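Local coordinates for protein beta-galacturonidase (Eisenbergiella tayi, PDB 6NCW) that probably hydrolyses beta-linked galacturonides as a family 2 glycoside hydrolase, a member of the beta-hexuronidases of the human gut microbiome, at residues K9-A14 and E149-W154; T158-K163 and T212-C217; L198-E203 and K208-E213; C389-Y394 and L419-V424; L396-S399 and P405-S408. All coordinates share one frame; numbering follows the deposited sequence.

Contact 1: K9-A14 and E149-W154; sequences KIRKTA and EAYLSW
Arg11 leaves its backbone with chi1 at -174° and stays straight until a bend at chi3 (-52°), which carries its guanidinium across to the backbone of Tyr151 and Leu152. The bond formed there is well directed: Arg11 NH2 donates to Leu152 O over 3.0 Å with an N-H...O angle of 161°. The carbonyl oxygen lies almost exactly in the guanidinium plane, so it is met edge-on. Two further nitrogens form salt bridges, NE with Asp245 and NH1 with Glu145. Asp245 also accepts from Leu152 N, which places one carboxylate between arginine and strand. A water bridges Arg11 and Leu152, accepting from Arg11 NH1 at 2.9 Å and donating to Leu152 O at 2.6 Å, also in plane with the guanidinium. Leu152 O is therefore gripped twice, once directly and once through solvent, and these paired links would hold the planar group against rotation. Segment 9-14 leads into strand 12-15 of the N-terminal four-stranded sheet, whereas Tyr151 and Leu152 lie at the start of strand 150-162 of the immunoglobulin-like beta-sandwich that follows it in this family; the arginine thus joins two successive domains. The Tyr151 ring stands nearly perpendicular to the guanidinium. Tyr151 CB lies over one guanidinium face, 4.0 Å from Arg11 NH2, and the same nitrogen is at the ring's edge, 4.0 Å from Tyr151 CD1. Leu152 adds CB, 4.1 Å from Arg11 NH2, while its side chain packs on Val174, Ala235 and Ile247 inside the sandwich.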
# COMPACT_ATOMS: atom_id res chain seq x y z
N LYS A 9 -19.24 33.58 -32.63
CA LYS A 9 -20.68 33.81 -32.62
C LYS A 9 -21.28 33.80 -34.01
O LYS A 9 -22.41 33.33 -34.18
CB LYS A 9 -21.04 35.14 -31.94
CG LYS A 9 -20.72 35.24 -30.42
CD LYS A 9 -20.89 33.89 -29.67
CE LYS A 9 -21.12 34.07 -28.15
NZ LYS A 9 -20.43 35.29 -27.62
N ILE A 10 -20.55 34.25 -35.02
CA ILE A 10 -21.07 34.26 -36.39
C ILE A 10 -20.86 32.92 -37.07
O ILE A 10 -21.80 32.32 -37.59
CB ILE A 10 -20.43 35.41 -37.20
CG1 ILE A 10 -20.94 36.77 -36.72
CG2 ILE A 10 -20.74 35.25 -38.68
CD1 ILE A 10 -20.26 37.94 -37.37
N ARG A 11 -19.62 32.42 -37.09
CA ARG A 11 -19.35 31.17 -37.79
C ARG A 11 -20.18 30.04 -37.18
O ARG A 11 -20.36 29.97 -35.96
CB ARG A 11 -17.86 30.84 -37.73
CG ARG A 11 -17.45 29.62 -38.55
CD ARG A 11 -15.96 29.31 -38.35
NE ARG A 11 -15.14 30.49 -38.57
CZ ARG A 11 -13.81 30.49 -38.58
NH1 ARG A 11 -13.13 29.37 -38.37
NH2 ARG A 11 -13.15 31.63 -38.79
N LYS A 12 -20.70 29.17 -38.05
CA LYS A 12 -21.45 27.99 -37.62
C LYS A 12 -20.45 26.90 -37.25
O LYS A 12 -19.69 26.43 -38.12
CB LYS A 12 -22.40 27.47 -38.70
CG LYS A 12 -22.94 28.51 -39.67
CD LYS A 12 -23.88 27.88 -40.72
CE LYS A 12 -24.19 28.84 -41.89
NZ LYS A 12 -23.06 28.97 -42.89
N THR A 13 -20.43 26.52 -35.97
CA THR A 13 -19.51 25.51 -35.46
C THR A 13 -20.27 24.55 -34.56
O THR A 13 -21.30 24.90 -33.98
CB THR A 13 -18.33 26.12 -34.66
OG1 THR A 13 -18.80 26.55 -33.38
CG2 THR A 13 -17.73 27.30 -35.37
N ALA A 14 -19.75 23.33 -34.44
CA ALA A 14 -20.34 22.33 -33.56
C ALA A 14 -19.25 21.35 -33.13
O ALA A 14 -18.44 20.92 -33.95
CB ALA A 14 -21.49 21.59 -34.25
N GLU A 149 -17.38 31.74 -48.30
CA GLU A 149 -16.36 31.91 -49.33
C GLU A 149 -14.98 32.21 -48.75
O GLU A 149 -13.98 31.93 -49.41
CB GLU A 149 -16.77 33.03 -50.29
CG GLU A 149 -17.95 32.66 -51.17
CD GLU A 149 -17.63 31.50 -52.11
OE1 GLU A 149 -17.15 31.76 -53.24
OE2 GLU A 149 -17.83 30.32 -51.70
N ALA A 150 -14.92 32.75 -47.53
CA ALA A 150 -13.65 33.09 -46.89
C ALA A 150 -13.84 33.12 -45.38
O ALA A 150 -14.95 33.31 -44.88
CB ALA A 150 -13.12 34.44 -47.39
N TYR A 151 -12.73 32.94 -44.65
CA TYR A 151 -12.81 32.85 -43.20
C TYR A 151 -11.52 33.35 -42.55
O TYR A 151 -10.46 33.41 -43.17
CB TYR A 151 -13.10 31.41 -42.74
CG TYR A 151 -11.96 30.44 -42.94
CD1 TYR A 151 -11.09 30.10 -41.89
CD2 TYR A 151 -11.76 29.83 -44.18
CE1 TYR A 151 -10.05 29.20 -42.07
CE2 TYR A 151 -10.72 28.93 -44.37
CZ TYR A 151 -9.88 28.62 -43.32
OH TYR A 151 -8.86 27.72 -43.52
N LEU A 152 -11.65 33.70 -41.27
CA LEU A 152 -10.52 34.17 -40.47
C LEU A 152 -9.75 32.97 -39.91
O LEU A 152 -10.27 32.22 -39.08
CB LEU A 152 -11.04 35.07 -39.35
CG LEU A 152 -11.73 36.32 -39.92
CD1 LEU A 152 -12.25 37.26 -38.85
CD2 LEU A 152 -10.77 37.05 -40.84
N SER A 153 -8.51 32.80 -40.37
CA SER A 153 -7.68 31.67 -39.97
C SER A 153 -7.09 31.85 -38.56
O SER A 153 -7.04 30.89 -37.79
CB SER A 153 -6.59 31.46 -41.01
OG SER A 153 -5.54 30.67 -40.49
N TRP A 154 -6.64 33.05 -38.21
CA TRP A 154 -6.17 33.37 -36.86
C TRP A 154 -6.07 34.88 -36.71
O TRP A 154 -6.08 35.62 -37.70
CB TRP A 154 -4.82 32.70 -36.53
CG TRP A 154 -3.68 32.90 -37.54
CD1 TRP A 154 -3.26 32.00 -38.48
CD2 TRP A 154 -2.82 34.05 -37.69
NE1 TRP A 154 -2.22 32.52 -39.21
CE2 TRP A 154 -1.91 33.77 -38.73
CE3 TRP A 154 -2.73 35.29 -37.04
CZ2 TRP A 154 -0.93 34.68 -39.15
CZ3 TRP A 154 -1.75 36.20 -37.45
CH2 TRP A 154 -0.86 35.88 -38.50
O HOH W 1 -10.31 29.86 -37.88

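Contact 2: T158-K163 and T212-C217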
# COMPACT_ATOMS: atom_id res chain seq x y z
N THR A 158 -0.63 41.80 -29.93
CA THR A 158 0.61 42.05 -29.21
C THR A 158 0.46 43.32 -28.38
O THR A 158 0.26 44.40 -28.95
CB THR A 158 1.79 42.21 -30.17
OG1 THR A 158 1.74 41.18 -31.17
CG2 THR A 158 3.12 42.15 -29.41
N PRO A 159 0.57 43.25 -27.05
CA PRO A 159 0.61 44.47 -26.24
C PRO A 159 2.01 45.05 -26.17
O PRO A 159 3.02 44.33 -26.27
CB PRO A 159 0.14 44.00 -24.86
CG PRO A 159 0.65 42.57 -24.80
CD PRO A 159 0.59 42.03 -26.22
N PHE A 160 2.07 46.38 -26.00
CA PHE A 160 3.31 47.14 -25.84
C PHE A 160 3.14 48.10 -24.68
O PHE A 160 2.14 48.82 -24.61
CB PHE A 160 3.67 47.93 -27.10
CG PHE A 160 3.92 47.08 -28.31
CD1 PHE A 160 5.13 46.42 -28.49
CD2 PHE A 160 2.94 46.93 -29.28
CE1 PHE A 160 5.36 45.64 -29.60
CE2 PHE A 160 3.17 46.15 -30.40
CZ PHE A 160 4.39 45.50 -30.55
N LEU A 161 4.10 48.10 -23.75
CA LEU A 161 4.12 49.06 -22.66
C LEU A 161 5.03 50.22 -23.06
O LEU A 161 6.25 50.06 -23.17
CB LEU A 161 4.60 48.42 -21.36
CG LEU A 161 4.54 49.34 -20.13
CD1 LEU A 161 3.12 49.80 -19.83
CD2 LEU A 161 5.12 48.64 -18.92
N ARG A 162 4.43 51.38 -23.33
CA ARG A 162 5.16 52.60 -23.64
C ARG A 162 5.24 53.49 -22.41
O ARG A 162 4.57 53.26 -21.40
CB ARG A 162 4.50 53.34 -24.81
CG ARG A 162 4.43 52.55 -26.09
CD ARG A 162 5.74 51.82 -26.38
NE ARG A 162 5.76 51.24 -27.72
CZ ARG A 162 6.54 50.21 -28.09
NH1 ARG A 162 7.35 49.62 -27.20
NH2 ARG A 162 6.49 49.76 -29.33
N LYS A 163 6.08 54.53 -22.51
CA LYS A 163 6.21 55.48 -21.41
C LYS A 163 4.87 56.03 -20.96
O LYS A 163 4.68 56.29 -19.77
CB LYS A 163 7.14 56.64 -21.82
CG LYS A 163 8.50 56.62 -21.10
CD LYS A 163 9.46 57.67 -21.65
CE LYS A 163 10.82 57.62 -20.92
NZ LYS A 163 11.79 58.64 -21.42
N THR A 212 -2.77 45.91 -38.23
CA THR A 212 -3.06 47.28 -37.85
C THR A 212 -1.77 47.99 -37.44
O THR A 212 -0.70 47.38 -37.28
CB THR A 212 -4.05 47.33 -36.69
OG1 THR A 212 -3.36 47.04 -35.45
CG2 THR A 212 -5.20 46.34 -36.92
N GLU A 213 -1.88 49.30 -37.28
CA GLU A 213 -0.79 50.04 -36.68
C GLU A 213 -0.81 49.85 -35.17
O GLU A 213 -1.77 49.33 -34.59
CB GLU A 213 -0.89 51.52 -37.04
CG GLU A 213 -0.55 51.82 -38.48
CD GLU A 213 -0.90 53.24 -38.87
OE1 GLU A 213 -0.82 53.57 -40.07
OE2 GLU A 213 -1.26 54.02 -37.95
N GLU A 214 0.27 50.28 -34.54
CA GLU A 214 0.35 50.34 -33.08
C GLU A 214 -0.56 51.45 -32.57
O GLU A 214 -0.30 52.64 -32.78
CB GLU A 214 1.80 50.59 -32.69
CG GLU A 214 2.18 50.03 -31.36
CD GLU A 214 3.67 49.94 -31.22
OE1 GLU A 214 4.31 49.27 -32.08
OE2 GLU A 214 4.21 50.57 -30.28
N LEU A 215 -1.63 51.07 -31.87
CA LEU A 215 -2.67 51.99 -31.43
C LEU A 215 -2.68 52.12 -29.91
O LEU A 215 -2.33 51.18 -29.20
CB LEU A 215 -4.04 51.50 -31.91
CG LEU A 215 -4.11 51.45 -33.43
CD1 LEU A 215 -5.32 50.66 -33.89
CD2 LEU A 215 -4.12 52.86 -33.99
N PRO A 216 -3.08 53.27 -29.37
CA PRO A 216 -3.17 53.40 -27.91
C PRO A 216 -4.33 52.59 -27.36
O PRO A 216 -5.33 52.36 -28.04
CB PRO A 216 -3.39 54.91 -27.70
CG PRO A 216 -3.19 55.55 -29.02
CD PRO A 216 -3.45 54.52 -30.06
N CYS A 217 -4.16 52.14 -26.12
CA CYS A 217 -5.20 51.40 -25.40
C CYS A 217 -5.32 51.98 -24.00
O CYS A 217 -4.99 51.31 -23.00
CB CYS A 217 -4.87 49.90 -25.34
SG CYS A 217 -4.95 49.07 -26.91
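Glu214 OE2 is gripped by two nitrogens of Arg162, forming a salt bridge at the surface of the immunoglobulin-like sandwich. The two segments lie along the outer strands, 150-162 and 207-216, of a three-stranded antiparallel sheet, so their side chains meet across the middle strand 165-176; Phe160 and Arg162 rest on Lys169 and Tyr167 of that strand. The principal bond runs from Arg162 NH2 to Glu214 OE2, 2.6 Å long with an N-H...O angle of 142°, on the syn side but tilted out of the carboxylate plane. Arg162 NE adds a weak second bond of 3.1 Å to Glu214 OE2. Because the guanidinium and carboxylate planes are 43° apart, and both bonds fall on one oxygen, this is not a flat bidentate pairing. Phe160 CB packs over the centre of the guanidinium, 3.8 Å above its plane.

The carboxylate lies stacked on one face of Phe160, nearly parallel to it, with Glu214 CD 3.7 Å from Phe160 CD2. A chi1 of -151° and an extended chain carry it onto the ring, while Tyr403 meets the phenylalanine edge-to-face. Glu214 OE1 sits 3.7 Å above the Phe160 ring plane, displaced toward the rim and nearest Phe160 CE2.

Contact 3: L198-E203 and K208-E213; sequences LPIVLE and KSFSTE
Ile200 and Phe210 form the tight part of the contact, whereas the Val201 and Lys208 side is looser. Ile200 CD1 stands over one face of the Phe210 ring, 3.6 Å from the centroid and 24° off the normal, a CH-pi contact; its nearest ring atom is Phe210 CD2, only 3.3 Å away. The folded Ile200 chain, with chi2 at -60°, turns CD1 onto the ring, and CG2 then covers the CE2 and CZ end of the same ring. Buried Leu202 adds CD2 at the ring's edge near Phe210 CZ. A second close patch lies further along, where the Leu198 methyls approach backbone and side chain together: CD1 is 3.5 Å from Phe210 O and 3.6 Å from Thr212 CG2, and Leu198 and Thr212 cross at about a right angle. The strands 193-202 and 207-216 that carry these groups follow each other in sequence but belong to different sheets of the immunoglobulin-like sandwich. Their segments run antiparallel at 159°, with axes 8.0 Å apart at closest approach; side chains, not backbone bonds, join these two edge strands of facing sheets. Each strand finds its backbone partners in its own sheet, Ile200 with Gly184 and Phe210 with Ile172. Toward the solvent the fit slackens. The Phe210 ring presents its edge to Val201 O, 3.8 Å from CZ. Lys208 lays its CB on Leu202 CD2 at 3.8 Å, then curls through bends at chi3 and chi4, bringing CE only to 4.1 Å from Val201 O. Val201 itself is exposed.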
# COMPACT_ATOMS: atom_id res chain seq x y z
N LEU A 198 -9.70 46.95 -40.87
CA LEU A 198 -8.66 46.69 -41.86
C LEU A 198 -9.30 46.39 -43.20
O LEU A 198 -10.14 45.48 -43.28
CB LEU A 198 -7.79 45.51 -41.42
CG LEU A 198 -6.82 45.79 -40.28
CD1 LEU A 198 -5.97 44.56 -39.99
CD2 LEU A 198 -5.94 47.00 -40.66
N PRO A 199 -8.96 47.11 -44.26
CA PRO A 199 -9.46 46.73 -45.59
C PRO A 199 -8.71 45.51 -46.11
O PRO A 199 -7.49 45.42 -46.00
CB PRO A 199 -9.20 47.98 -46.45
CG PRO A 199 -8.08 48.71 -45.74
CD PRO A 199 -8.22 48.39 -44.27
N ILE A 200 -9.47 44.57 -46.66
CA ILE A 200 -8.96 43.27 -47.09
C ILE A 200 -9.11 43.16 -48.60
O ILE A 200 -10.19 43.46 -49.14
CB ILE A 200 -9.70 42.10 -46.41
CG1 ILE A 200 -9.67 42.21 -44.89
CG2 ILE A 200 -9.12 40.77 -46.84
CD1 ILE A 200 -8.30 42.20 -44.33
N VAL A 201 -8.05 42.72 -49.27
CA VAL A 201 -8.12 42.32 -50.67
C VAL A 201 -7.34 41.02 -50.82
O VAL A 201 -6.14 40.98 -50.54
CB VAL A 201 -7.57 43.39 -51.62
CG1 VAL A 201 -7.44 42.80 -53.01
CG2 VAL A 201 -8.48 44.60 -51.64
N LEU A 202 -8.02 39.97 -51.26
CA LEU A 202 -7.42 38.66 -51.46
C LEU A 202 -7.63 38.21 -52.89
O LEU A 202 -8.75 38.27 -53.41
CB LEU A 202 -8.03 37.63 -50.50
CG LEU A 202 -7.71 37.81 -49.01
CD1 LEU A 202 -8.71 37.03 -48.19
CD2 LEU A 202 -6.31 37.32 -48.74
N GLU A 203 -6.56 37.77 -53.54
CA GLU A 203 -6.68 37.11 -54.82
C GLU A 203 -7.20 35.68 -54.62
O GLU A 203 -7.19 35.14 -53.51
CB GLU A 203 -5.33 37.11 -55.56
CG GLU A 203 -4.76 38.52 -55.83
CD GLU A 203 -5.65 39.36 -56.76
OE1 GLU A 203 -5.97 38.88 -57.87
OE2 GLU A 203 -6.02 40.50 -56.38
N LYS A 208 -3.56 35.40 -46.66
CA LYS A 208 -2.66 36.52 -46.40
C LYS A 208 -3.05 37.16 -45.07
O LYS A 208 -4.20 37.08 -44.64
CB LYS A 208 -2.71 37.55 -47.53
CG LYS A 208 -1.48 38.44 -47.61
CD LYS A 208 -1.47 39.27 -48.90
CE LYS A 208 -2.46 40.42 -48.87
NZ LYS A 208 -1.86 41.66 -48.31
N SER A 209 -2.07 37.80 -44.43
CA SER A 209 -2.31 38.52 -43.18
C SER A 209 -2.22 40.02 -43.40
O SER A 209 -1.58 40.51 -44.33
CB SER A 209 -1.34 38.08 -42.07
OG SER A 209 -0.05 37.78 -42.57
N PHE A 210 -2.90 40.75 -42.51
CA PHE A 210 -3.01 42.20 -42.55
C PHE A 210 -2.83 42.70 -41.13
O PHE A 210 -3.40 42.14 -40.19
CB PHE A 210 -4.37 42.64 -43.12
CG PHE A 210 -4.71 41.97 -44.44
CD1 PHE A 210 -4.42 42.59 -45.64
CD2 PHE A 210 -5.31 40.72 -44.47
CE1 PHE A 210 -4.72 41.98 -46.84
CE2 PHE A 210 -5.62 40.11 -45.66
CZ PHE A 210 -5.32 40.73 -46.85
N SER A 211 -2.02 43.74 -40.95
CA SER A 211 -1.72 44.25 -39.62
C SER A 211 -2.31 45.64 -39.44
O SER A 211 -2.36 46.44 -40.38
CB SER A 211 -0.21 44.31 -39.36
OG SER A 211 0.32 43.00 -39.24
N THR A 212 -2.77 45.91 -38.23
CA THR A 212 -3.06 47.28 -37.85
C THR A 212 -1.77 47.99 -37.44
O THR A 212 -0.70 47.38 -37.28
CB THR A 212 -4.05 47.33 -36.69
OG1 THR A 212 -3.36 47.04 -35.45
CG2 THR A 212 -5.20 46.34 -36.92
N GLU A 213 -1.88 49.30 -37.28
CA GLU A 213 -0.79 50.04 -36.68
C GLU A 213 -0.81 49.85 -35.17
O GLU A 213 -1.77 49.33 -34.59
CB GLU A 213 -0.89 51.52 -37.04
CG GLU A 213 -0.55 51.82 -38.48
CD GLU A 213 -0.90 53.24 -38.87
OE1 GLU A 213 -0.82 53.57 -40.07
OE2 GLU A 213 -1.26 54.02 -37.95

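Contact 4: C389-Y394 and L419-V424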
# COMPACT_ATOMS: atom_id res chain seq x y z
N CYS A 389 20.67 22.63 -35.21
CA CYS A 389 19.24 22.51 -34.95
C CYS A 389 18.76 23.56 -33.96
O CYS A 389 17.72 24.19 -34.17
CB CYS A 389 18.91 21.11 -34.43
SG CYS A 389 19.30 19.77 -35.57
N TYR A 390 19.47 23.73 -32.83
CA TYR A 390 19.05 24.75 -31.88
C TYR A 390 18.96 26.10 -32.58
O TYR A 390 18.00 26.84 -32.39
CB TYR A 390 20.01 24.82 -30.68
CG TYR A 390 19.76 23.80 -29.60
CD1 TYR A 390 19.06 24.13 -28.43
CD2 TYR A 390 20.22 22.49 -29.74
CE1 TYR A 390 18.84 23.18 -27.42
CE2 TYR A 390 20.00 21.53 -28.74
CZ TYR A 390 19.31 21.88 -27.59
OH TYR A 390 19.11 20.91 -26.63
N SER A 391 19.96 26.43 -33.40
CA SER A 391 19.97 27.73 -34.06
C SER A 391 18.76 27.88 -34.98
O SER A 391 18.06 28.89 -34.94
CB SER A 391 21.28 27.93 -34.84
OG SER A 391 21.41 29.29 -35.28
N GLU A 392 18.49 26.85 -35.79
CA GLU A 392 17.37 26.90 -36.72
C GLU A 392 16.05 27.12 -35.99
O GLU A 392 15.19 27.89 -36.46
CB GLU A 392 17.28 25.61 -37.52
CG GLU A 392 18.44 25.34 -38.44
CD GLU A 392 18.32 23.96 -39.09
OE1 GLU A 392 19.06 23.67 -40.06
OE2 GLU A 392 17.47 23.17 -38.62
N GLN A 393 15.86 26.44 -34.86
CA GLN A 393 14.56 26.49 -34.18
C GLN A 393 14.41 27.78 -33.39
O GLN A 393 13.31 28.35 -33.34
CB GLN A 393 14.40 25.26 -33.29
CG GLN A 393 14.43 23.98 -34.11
CD GLN A 393 14.18 22.72 -33.31
OE1 GLN A 393 13.51 22.73 -32.27
NE2 GLN A 393 14.72 21.61 -33.81
N TYR A 394 15.49 28.26 -32.78
CA TYR A 394 15.44 29.56 -32.12
C TYR A 394 15.09 30.67 -33.10
O TYR A 394 14.31 31.58 -32.76
CB TYR A 394 16.79 29.85 -31.46
CG TYR A 394 17.00 29.26 -30.08
CD1 TYR A 394 18.20 28.66 -29.76
CD2 TYR A 394 16.03 29.37 -29.09
CE1 TYR A 394 18.44 28.15 -28.50
CE2 TYR A 394 16.25 28.85 -27.81
CZ TYR A 394 17.47 28.24 -27.53
OH TYR A 394 17.74 27.73 -26.28
N LEU A 419 24.46 28.17 -25.47
CA LEU A 419 23.92 29.13 -24.52
C LEU A 419 24.02 30.57 -25.02
O LEU A 419 23.44 31.46 -24.40
CB LEU A 419 24.62 28.98 -23.17
CG LEU A 419 24.46 27.62 -22.48
CD1 LEU A 419 25.19 27.64 -21.15
CD2 LEU A 419 22.96 27.24 -22.29
N GLY A 420 24.74 30.82 -26.12
CA GLY A 420 24.72 32.15 -26.68
C GLY A 420 23.40 32.52 -27.33
O GLY A 420 23.10 33.71 -27.48
N TYR A 421 22.58 31.52 -27.69
CA TYR A 421 21.38 31.79 -28.48
C TYR A 421 20.17 32.26 -27.68
O TYR A 421 19.49 33.19 -28.12
CB TYR A 421 20.99 30.55 -29.29
CG TYR A 421 21.97 30.13 -30.36
CD1 TYR A 421 22.63 28.91 -30.28
CD2 TYR A 421 22.19 30.92 -31.49
CE1 TYR A 421 23.50 28.50 -31.27
CE2 TYR A 421 23.07 30.51 -32.50
CZ TYR A 421 23.73 29.30 -32.37
OH TYR A 421 24.60 28.88 -33.34
N PRO A 422 19.82 31.66 -26.54
CA PRO A 422 18.58 32.05 -25.86
C PRO A 422 18.72 33.32 -25.03
O PRO A 422 19.82 33.74 -24.63
CB PRO A 422 18.29 30.86 -24.95
CG PRO A 422 19.64 30.30 -24.64
CD PRO A 422 20.40 30.44 -25.93
N GLU A 423 17.56 33.90 -24.71
CA GLU A 423 17.52 35.01 -23.76
C GLU A 423 17.71 34.57 -22.32
O GLU A 423 18.16 35.36 -21.49
CB GLU A 423 16.20 35.77 -23.87
CG GLU A 423 16.08 36.66 -25.10
CD GLU A 423 15.91 35.87 -26.37
OE1 GLU A 423 15.24 34.80 -26.36
OE2 GLU A 423 16.47 36.31 -27.38
N VAL A 424 17.32 33.34 -21.99
CA VAL A 424 17.45 32.80 -20.64
C VAL A 424 18.23 31.50 -20.73
O VAL A 424 18.01 30.71 -21.66
CB VAL A 424 16.07 32.57 -19.99
CG1 VAL A 424 16.21 32.03 -18.55
CG2 VAL A 424 15.27 33.86 -20.00
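Tyr421 and Pro422 carry the contact from the loop, against Ser391 and Tyr394 one helical turn apart on helix 384-400. Ahead of them Leu419 O accepts from Lys459, which ties the loop from another direction. Tyr421 touches at both ends of its side chain. A chi1 of -66° puts CG anti to its carbonyl carbon and lays the ring toward Ser391, one face turned to Ser391 CA, while Ser391 CB makes an off-centre CH-pi contact, 4.2 Å from the ring centroid and 30° off the normal. Ser391 OG lies 3.5 Å from Tyr421 CE2, a van der Waals approach at the ring's far half. The hydroxyl of Tyr421 is hydrogen-bonded to Arg387, one turn earlier on the same helix, so the ring is held along two turns. At the root of the side chain Tyr421 CB presses against Tyr394 CD1 at 3.4 Å, obliquely to the Tyr394 ring.

Pro422 continues along that ring. Its N stands 4.2 Å above one face of Tyr394, offset toward the rim, and its CB packs on the phenol end, 3.8 Å from Tyr394 CZ and 3.4 Å from Tyr394 OH. Pro422 O is a second acceptor for Lys459. Val424 then pairs its backbone with Arg406, where the chain enters strand 425-428. Tyr394 lies about 10 Å, side chain to side chain, from Asn377 of the galacturonate site. The contact sets outer helix 384-400 against the loop between parallel strands 406-410 and 425-428 of the TIM barrel, the catalytic fold of family 2 glycoside hydrolases.

Contact 5: L396-S399 and P405-S408; sequences LIKS and PRSS
Apolar packing comes from Ile397 and the methylene part of Arg406. Ile397 CG2, which a chi1 of -68° places anti to the backbone N, touches both CG and CD of Arg406 at 3.7 Å. The two side chains slide past each other in opposite directions, so the arginine runs along the isoleucine instead of butting against it. Lys398 adds aliphatic cover nearer the charged end, its CB 3.6 Å from Arg406 NH1.

Electrostatics are mixed. Lys398, bent at chi4, swings its ammonium over one face of the guanidinium, leaving NZ 4.2 Å from Arg406 NH2, an approach of like charges. The repulsion is probably eased by Glu423, which forms a salt bridge with the same NH2.

Hydrogen bonds fix the arginine from outside the two segments, and one side-chain bond lies within the helix. The bend of Arg406 at chi3 (-73°) brings NH1 back to the helix carbonyl Tyr394 O, to which it donates. On the helix itself Ser399 OG donates to Leu396 O over 2.8 Å.

Strand 370-374, helix 384-400 and strand 406-410 make a beta-alpha-beta unit of the TIM barrel with parallel strands, and this contact lays helix 384-400 on strand 406-410. Ile397 also packs on Trp373 of strand 370-374 and on Ile357 and Ile361 of the preceding helix 349-364.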
# COMPACT_ATOMS: atom_id res chain seq x y z
N LEU A 396 13.46 30.24 -35.97
CA LEU A 396 12.07 30.04 -36.34
C LEU A 396 11.13 30.68 -35.32
O LEU A 396 10.16 31.36 -35.69
CB LEU A 396 11.78 28.54 -36.48
CG LEU A 396 10.36 28.11 -36.88
CD1 LEU A 396 9.92 28.70 -38.24
CD2 LEU A 396 10.28 26.59 -36.90
N ILE A 397 11.42 30.52 -34.02
CA ILE A 397 10.58 31.13 -32.99
C ILE A 397 10.56 32.64 -33.15
O ILE A 397 9.50 33.28 -33.12
CB ILE A 397 11.07 30.75 -31.58
CG1 ILE A 397 10.85 29.26 -31.31
CG2 ILE A 397 10.38 31.59 -30.53
CD1 ILE A 397 11.47 28.84 -30.02
N LYS A 398 11.74 33.25 -33.30
CA LYS A 398 11.82 34.70 -33.41
C LYS A 398 11.02 35.22 -34.60
O LYS A 398 10.36 36.27 -34.51
CB LYS A 398 13.28 35.14 -33.52
CG LYS A 398 13.50 36.65 -33.49
CD LYS A 398 14.98 36.96 -33.56
CE LYS A 398 15.30 38.28 -32.86
NZ LYS A 398 14.74 38.34 -31.47
N SER A 399 11.04 34.50 -35.72
CA SER A 399 10.28 34.95 -36.88
C SER A 399 8.78 34.89 -36.63
O SER A 399 8.02 35.64 -37.26
CB SER A 399 10.64 34.11 -38.11
OG SER A 399 9.95 32.87 -38.09
N PRO A 405 10.75 36.03 -24.64
CA PRO A 405 12.06 35.39 -24.50
C PRO A 405 12.00 33.90 -24.86
O PRO A 405 10.94 33.28 -24.88
CB PRO A 405 12.41 35.59 -23.03
CG PRO A 405 11.11 35.73 -22.35
CD PRO A 405 10.21 36.44 -23.33
N ARG A 406 13.18 33.35 -25.15
CA ARG A 406 13.32 31.94 -25.50
C ARG A 406 14.37 31.29 -24.62
O ARG A 406 15.26 31.97 -24.08
CB ARG A 406 13.73 31.76 -26.97
CG ARG A 406 12.89 32.57 -27.95
CD ARG A 406 13.66 32.77 -29.27
NE ARG A 406 14.74 33.74 -29.11
CZ ARG A 406 15.61 34.07 -30.06
NH1 ARG A 406 15.52 33.53 -31.26
NH2 ARG A 406 16.56 34.95 -29.80
N SER A 407 14.29 29.96 -24.51
CA SER A 407 15.24 29.20 -23.71
C SER A 407 15.17 27.72 -24.11
O SER A 407 14.43 27.34 -25.02
CB SER A 407 14.96 29.37 -22.21
OG SER A 407 16.06 28.96 -21.42
N SER A 408 15.96 26.91 -23.42
CA SER A 408 15.99 25.46 -23.58
C SER A 408 16.50 24.88 -22.27
O SER A 408 17.51 25.35 -21.76
CB SER A 408 16.91 25.03 -24.73
OG SER A 408 17.01 23.62 -24.81

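In the fold
From the N terminus, contact 1 closes a long loop of 134 residues, bringing the start of strand 150-162 back to the N-terminal segment. Contact 2 opens further along that strand and closes on strand 207-216, spanning one sheet. Contact 3 lies within this span and ends on the same stretch, sharing Thr212 and Glu213 but joining the sandwich's two sheets; Ser209 there packs on Trp154 of contact 1. Contacts 4 and 5 form a separate group in the TIM barrel, centres about 7 Å apart. Contact 5, a short helix-to-strand return, is enclosed by the wider loop of contact 4, and Val424 O meets Ser407 OG between them.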